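Local structure of ADP-dependent (S)-NAD(P)H-hydrate dehydratase (Streptococcus mutans, 3BGK) at residues Lys43-Pro48 / Arg268-Ala273; Ala254-Gly259 / Phe277-Ile282. The protein probably dehydrates the S-form of NAD(P)HX, a damaged hydrated form of NAD(P)H, at the expense of ADP, which becomes AMP. All blocks are in the same frame, centred on the assembly; numbering follows the deposited sequence.

Contact 1 of 2, residues Lys43-Pro48 / Arg268-Ala273; sequences KKIIKP and RFEVAA. With K (potassium ion), chain C.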
loop_
_atom_site.group_PDB
_atom_site.type_symbol
_atom_site.label_atom_id
_atom_site.label_comp_id
_atom_site.label_asym_id
_atom_site.label_seq_id
_atom_site.Cartn_x
_atom_site.Cartn_y
_atom_site.Cartn_z
ATOM N N LYS A 43 -23.762 -6.519 21.997
ATOM C CA LYS A 43 -24.557 -7.555 21.345
ATOM C C LYS A 43 -26.005 -7.124 21.137
ATOM O O LYS A 43 -26.670 -7.618 20.222
ATOM C CB LYS A 43 -24.534 -8.868 22.130
ATOM C CG LYS A 43 -23.221 -9.627 22.076
ATOM C CD LYS A 43 -23.340 -10.953 22.818
ATOM C CE LYS A 43 -22.100 -11.259 23.654
ATOM N NZ LYS A 43 -20.860 -11.452 22.846
ATOM N N LYS A 44 -26.504 -6.217 21.973
ATOM C CA LYS A 44 -27.861 -5.706 21.788
ATOM C C LYS A 44 -27.941 -4.755 20.590
ATOM O O LYS A 44 -28.939 -4.749 19.865
ATOM C CB LYS A 44 -28.377 -5.013 23.052
ATOM C CG LYS A 44 -29.870 -4.675 23.007
ATOM C CD LYS A 44 -30.160 -3.289 23.568
ATOM C CE LYS A 44 -30.160 -3.289 25.090
ATOM N NZ LYS A 44 -30.391 -1.921 25.636
ATOM N N ILE A 45 -26.888 -3.963 20.389
ATOM C CA ILE A 45 -26.844 -2.976 19.308
ATOM C C ILE A 45 -26.527 -3.611 17.952
ATOM O O ILE A 45 -27.281 -3.437 16.991
ATOM C CB ILE A 45 -25.856 -1.821 19.620
ATOM C CG1 ILE A 45 -26.336 -1.018 20.842
ATOM C CG2 ILE A 45 -25.615 -0.919 18.386
ATOM C CD1 ILE A 45 -27.807 -0.604 20.813
ATOM N N ILE A 46 -25.422 -4.351 17.885
ATOM C CA ILE A 46 -25.019 -5.015 16.641
ATOM C C ILE A 46 -26.012 -6.129 16.281
ATOM O O ILE A 46 -25.857 -7.288 16.680
ATOM C CB ILE A 46 -23.537 -5.506 16.676
ATOM C CG1 ILE A 46 -22.606 -4.341 17.066
ATOM C CG2 ILE A 46 -23.143 -6.101 15.325
ATOM C CD1 ILE A 46 -21.137 -4.678 17.182
ATOM N N LYS A 47 -27.050 -5.743 15.546
ATOM C CA LYS A 47 -28.102 -6.660 15.121
ATOM C C LYS A 47 -27.781 -7.271 13.760
ATOM O O LYS A 47 -27.166 -6.615 12.927
ATOM C CB LYS A 47 -29.453 -5.939 15.077
ATOM C CG LYS A 47 -30.006 -5.563 16.454
ATOM C CD LYS A 47 -31.536 -5.623 16.499
ATOM C CE LYS A 47 -32.168 -4.341 15.986
ATOM N NZ LYS A 47 -33.626 -4.513 15.739
ATOM N N PRO A 48 -28.212 -8.524 13.520
ATOM C CA PRO A 48 -27.998 -9.100 12.193
ATOM C C PRO A 48 -28.679 -8.231 11.148
ATOM O O PRO A 48 -29.759 -7.689 11.401
ATOM C CB PRO A 48 -28.699 -10.462 12.279
ATOM C CG PRO A 48 -28.764 -10.772 13.740
ATOM C CD PRO A 48 -28.931 -9.450 14.413
ATOM N N ARG A 268 -29.207 6.545 20.548
ATOM C CA ARG A 268 -27.916 7.051 20.087
ATOM C C ARG A 268 -26.798 6.975 21.142
ATOM O O ARG A 268 -25.627 6.782 20.793
ATOM C CB ARG A 268 -28.064 8.466 19.524
ATOM C CG ARG A 268 -26.920 8.895 18.591
ATOM C CD ARG A 268 -27.237 10.188 17.832
ATOM N NE ARG A 268 -27.797 11.225 18.705
ATOM C CZ ARG A 268 -29.081 11.585 18.733
ATOM N NH1 ARG A 268 -29.962 11.006 17.923
ATOM N NH2 ARG A 268 -29.483 12.534 19.570
ATOM N N PHE A 269 -27.155 7.119 22.417
ATOM C CA PHE A 269 -26.191 6.943 23.504
ATOM C C PHE A 269 -25.633 5.518 23.546
ATOM O O PHE A 269 -24.429 5.325 23.717
ATOM C CB PHE A 269 -26.804 7.301 24.865
ATOM C CG PHE A 269 -25.937 6.917 26.041
ATOM C CD1 PHE A 269 -24.995 7.807 26.548
ATOM C CD2 PHE A 269 -26.056 5.661 26.630
ATOM C CE1 PHE A 269 -24.191 7.455 27.625
ATOM C CE2 PHE A 269 -25.256 5.296 27.706
ATOM C CZ PHE A 269 -24.320 6.197 28.206
ATOM N N GLU A 270 -26.506 4.527 23.401
ATOM C CA GLU A 270 -26.076 3.137 23.487
ATOM C C GLU A 270 -25.282 2.720 22.249
ATOM O O GLU A 270 -24.341 1.919 22.344
ATOM C CB GLU A 270 -27.269 2.214 23.724
ATOM C CG GLU A 270 -28.023 2.510 25.030
ATOM C CD GLU A 270 -28.981 1.398 25.433
ATOM O OE1 GLU A 270 -29.643 0.807 24.539
ATOM O OE2 GLU A 270 -29.071 1.115 26.650
ATOM N N VAL A 271 -25.661 3.290 21.103
ATOM C CA VAL A 271 -24.987 3.051 19.826
ATOM C C VAL A 271 -23.541 3.546 19.870
ATOM O O VAL A 271 -22.619 2.822 19.487
ATOM C CB VAL A 271 -25.757 3.697 18.633
ATOM C CG1 VAL A 271 -24.895 3.718 17.379
ATOM C CG2 VAL A 271 -27.045 2.949 18.361
ATOM N N ALA A 272 -23.352 4.773 20.343
ATOM C CA ALA A 272 -22.018 5.335 20.514
ATOM C C ALA A 272 -21.249 4.585 21.601
ATOM O O ALA A 272 -20.048 4.345 21.462
ATOM C CB ALA A 272 -22.102 6.816 20.837
ATOM N N ALA A 273 -21.950 4.203 22.670
ATOM C CA ALA A 273 -21.347 3.429 23.755
ATOM C C ALA A 273 -20.800 2.101 23.249
ATOM O O ALA A 273 -19.662 1.739 23.560
ATOM C CB ALA A 273 -22.345 3.202 24.885
HETATM K K K C . -27.023 -9.422 18.274
#
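Lys44 and Glu270 form a salt bridge between the short N-terminal helix 39-45 and the first turns of helix 268-287. The two helices belong to a three-layer alpha/beta sandwich of the NnrD/CARKD family. Lys44 NZ lies 3.0 Å from Glu270 OE1 and donates a hydrogen bond to it. The ammonium group comes in on the syn side of that oxygen, 23° out of the carboxylate plane. The other oxygen, OE2, is farther from NZ, at 3.5 Å, so the grip is uneven. The lysine chain leaves its helix with CG anti to the backbone N (chi1 -170°) and then bends at chi2 and chi3. Glu270 is extended beyond CG, and the two chains meet obliquely at their charged ends. Lys44 is exposed and Glu270 partly so, which places the ion pair at the protein surface.

Ile45 lies beneath the ion pair and is buried. Its CD1 touches the root of the Glu270 side chain, at 4.1 Å from CB. Its CG1 rests on the backbone carbonyl of the same residue, 3.9 Å from Glu270 O. The other branch, CG2, meets Val271 CG2, with the two side chains at about a right angle. Ile45 thus spreads its two branches over successive residues of the facing helix. Phe264 and Thr266 also pack on Ile45, and Phe260 of helix 249-263 covers Val271.

Ile46 is the first residue to leave the helical conformation and centres an inverse gamma turn. Lys47 O beyond it is hydrogen-bonded to Tyr291 OH of a second subunit. At this helix end one potassium ion is bound by two backbone carbonyls, Lys43 O from the last helical turn at 2.7 Å and Ile46 O at 2.9 Å.

Contact 2 of 2, residues Ala254-Gly259 / Phe277-Ile282; sequences AGMIAG and FLHSYI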
loop_
_atom_site.group_PDB
_atom_site.type_symbol
_atom_site.label_atom_id
_atom_site.label_comp_id
_atom_site.label_asym_id
_atom_site.label_seq_id
_atom_site.Cartn_x
_atom_site.Cartn_y
_atom_site.Cartn_z
ATOM N N ALA A 254 -13.062 7.641 16.646
ATOM C CA ALA A 254 -13.939 8.580 15.953
ATOM C C ALA A 254 -14.575 7.952 14.709
ATOM O O ALA A 254 -15.769 8.127 14.459
ATOM C CB ALA A 254 -13.161 9.828 15.574
ATOM N N GLY A 255 -13.768 7.217 13.943
ATOM C CA GLY A 255 -14.242 6.514 12.756
ATOM C C GLY A 255 -15.252 5.432 13.090
ATOM O O GLY A 255 -16.273 5.304 12.419
HETATM N N MSE A 256 -14.979 4.663 14.136
HETATM C CA MSE A 256 -15.900 3.615 14.569
HETATM C C MSE A 256 -17.248 4.150 15.036
HETATM O O MSE A 256 -18.287 3.657 14.590
HETATM C CB MSE A 256 -15.269 2.745 15.646
HETATM C CG MSE A 256 -14.196 1.839 15.102
HETATM SE SE MSE A 256 -13.478 0.672 16.461
HETATM C CE MSE A 256 -15.081 -0.388 16.825
ATOM N N ILE A 257 -17.232 5.157 15.912
ATOM C CA ILE A 257 -18.467 5.821 16.341
ATOM C C ILE A 257 -19.295 6.314 15.148
ATOM O O ILE A 257 -20.521 6.153 15.132
ATOM C CB ILE A 257 -18.202 6.995 17.326
ATOM C CG1 ILE A 257 -17.558 6.481 18.615
ATOM C CG2 ILE A 257 -19.513 7.747 17.642
ATOM C CD1 ILE A 257 -16.837 7.557 19.407
ATOM N N ALA A 258 -18.622 6.900 14.157
ATOM C CA ALA A 258 -19.286 7.376 12.947
ATOM C C ALA A 258 -19.955 6.244 12.170
ATOM O O ALA A 258 -21.057 6.418 11.647
ATOM C CB ALA A 258 -18.310 8.136 12.057
ATOM N N GLY A 259 -19.289 5.093 12.098
ATOM C CA GLY A 259 -19.802 3.947 11.361
ATOM C C GLY A 259 -20.990 3.313 12.066
ATOM O O GLY A 259 -21.951 2.864 11.414
ATOM N N PHE A 277 -17.082 0.629 23.276
ATOM C CA PHE A 277 -16.730 -0.654 23.890
ATOM C C PHE A 277 -15.928 -1.531 22.934
ATOM O O PHE A 277 -14.891 -2.075 23.311
ATOM C CB PHE A 277 -17.962 -1.425 24.386
ATOM C CG PHE A 277 -17.658 -2.856 24.791
ATOM C CD1 PHE A 277 -17.145 -3.147 26.054
ATOM C CD2 PHE A 277 -17.857 -3.908 23.896
ATOM C CE1 PHE A 277 -16.849 -4.460 26.421
ATOM C CE2 PHE A 277 -17.561 -5.221 24.258
ATOM C CZ PHE A 277 -17.056 -5.495 25.521
ATOM N N LEU A 278 -16.418 -1.669 21.704
ATOM C CA LEU A 278 -15.820 -2.583 20.741
ATOM C C LEU A 278 -14.387 -2.205 20.363
ATOM O O LEU A 278 -13.523 -3.063 20.230
ATOM C CB LEU A 278 -16.708 -2.704 19.499
ATOM C CG LEU A 278 -16.476 -3.962 18.663
ATOM C CD1 LEU A 278 -16.747 -5.209 19.479
ATOM C CD2 LEU A 278 -17.356 -3.917 17.447
ATOM N N HIS A 279 -14.159 -0.912 20.192
ATOM C CA HIS A 279 -12.836 -0.341 19.976
ATOM C C HIS A 279 -11.819 -0.919 20.979
ATOM O O HIS A 279 -10.822 -1.534 20.573
ATOM C CB HIS A 279 -12.969 1.183 20.075
ATOM C CG HIS A 279 -11.673 1.932 20.064
ATOM N ND1 HIS A 279 -11.002 2.273 21.220
ATOM C CD2 HIS A 279 -10.952 2.451 19.044
ATOM C CE1 HIS A 279 -9.912 2.952 20.909
ATOM N NE2 HIS A 279 -9.865 3.081 19.596
ATOM N N SER A 280 -12.092 -0.758 22.276
ATOM C CA SER A 280 -11.205 -1.275 23.337
ATOM C C SER A 280 -11.232 -2.796 23.480
ATOM O O SER A 280 -10.209 -3.415 23.805
ATOM C CB SER A 280 -11.512 -0.619 24.688
ATOM O OG SER A 280 -10.922 0.667 24.768
ATOM N N TYR A 281 -12.401 -3.390 23.249
ATOM C CA TYR A 281 -12.556 -4.842 23.300
ATOM C C TYR A 281 -11.664 -5.530 22.275
ATOM O O TYR A 281 -11.041 -6.546 22.581
ATOM C CB TYR A 281 -14.021 -5.225 23.086
ATOM C CG TYR A 281 -14.288 -6.703 22.939
ATOM C CD1 TYR A 281 -14.487 -7.508 24.053
ATOM C CD2 TYR A 281 -14.370 -7.291 21.680
ATOM C CE1 TYR A 281 -14.741 -8.871 23.920
ATOM C CE2 TYR A 281 -14.621 -8.640 21.537
ATOM C CZ TYR A 281 -14.809 -9.426 22.660
ATOM O OH TYR A 281 -15.069 -10.775 22.517
ATOM N N ILE A 282 -11.606 -4.973 21.065
ATOM C CA ILE A 282 -10.736 -5.500 20.010
ATOM C C ILE A 282 -9.261 -5.340 20.408
ATOM O O ILE A 282 -8.463 -6.278 20.273
ATOM C CB ILE A 282 -11.046 -4.853 18.627
ATOM C CG1 ILE A 282 -12.416 -5.324 18.122
ATOM C CG2 ILE A 282 -9.958 -5.186 17.612
ATOM C CD1 ILE A 282 -13.036 -4.446 17.036
#
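The His279 imidazole has the selenium of Met256 at its edge, near the ring plane. Met256 is present as selenomethionine. Its SE lies 5.0 Å from the ring centroid and 86° off the ring normal, so the contact avoids both faces. The nearest ring atom to it is CD2, at 4.0 Å from SE. On the same helix as the histidine, Tyr281 CB lies over one face of the Phe277 ring, offset toward its rim.

From 254-259, Met256 makes the close contacts. Its CG is anti to the carbonyl carbon (chi1 -72°), and the chain runs straight on to SE before bending at chi3. The selenium then rests on the root of the histidine, 3.7 Å from His279 CB. The two side chains cross at about a right angle. The bend at chi3 carries the methyl group across the helix surface, toward the backbone between Leu278 and His279. There CE lies 3.5 Å from His279 N and 3.9 Å from Leu278 CB. The selenoether end therefore packs on both the backbone and two side-chain roots of the facing helix. The packing is apolar and buried. Ile302 of helix 295-310 also touches Met256, and Val305 and Met306 of that helix touch Leu278.

The polar end of His279 is engaged elsewhere. Its NE2 is hydrogen-bonded to Met249 O at the start of helix 249-263, a second link between the same two helices. This bond probably limits rotation of the ring. Gly250, the next residue, is predicted to bind AMP and lies about 6 Å from the histidine side chain. The arrangement is helix-to-helix packing in one layer of the alpha/beta sandwich, beside the predicted nucleotide site of this NnrD/CARKD domain.

How the contacts relate
Both contacts use helix 268-287, at different points along it. Contact 2 is the buried one, with its centre about 8 Å from the centre of the chain. Contact 1 lies about 15 Å out and is partly buried. The chemistry follows the position. The inner contact is apolar, with a selenium at a ring edge, while the outer one combines apolar packing with a surface salt bridge, and its segment 43-48 also binds a potassium ion. The contact centres are about 11 Å apart and the two also touch directly. Ile46 CD1 packs on Leu278 CD2 at 3.9 Å, and Ala272 CB meets Ile257 CG2 at 4.2 Å.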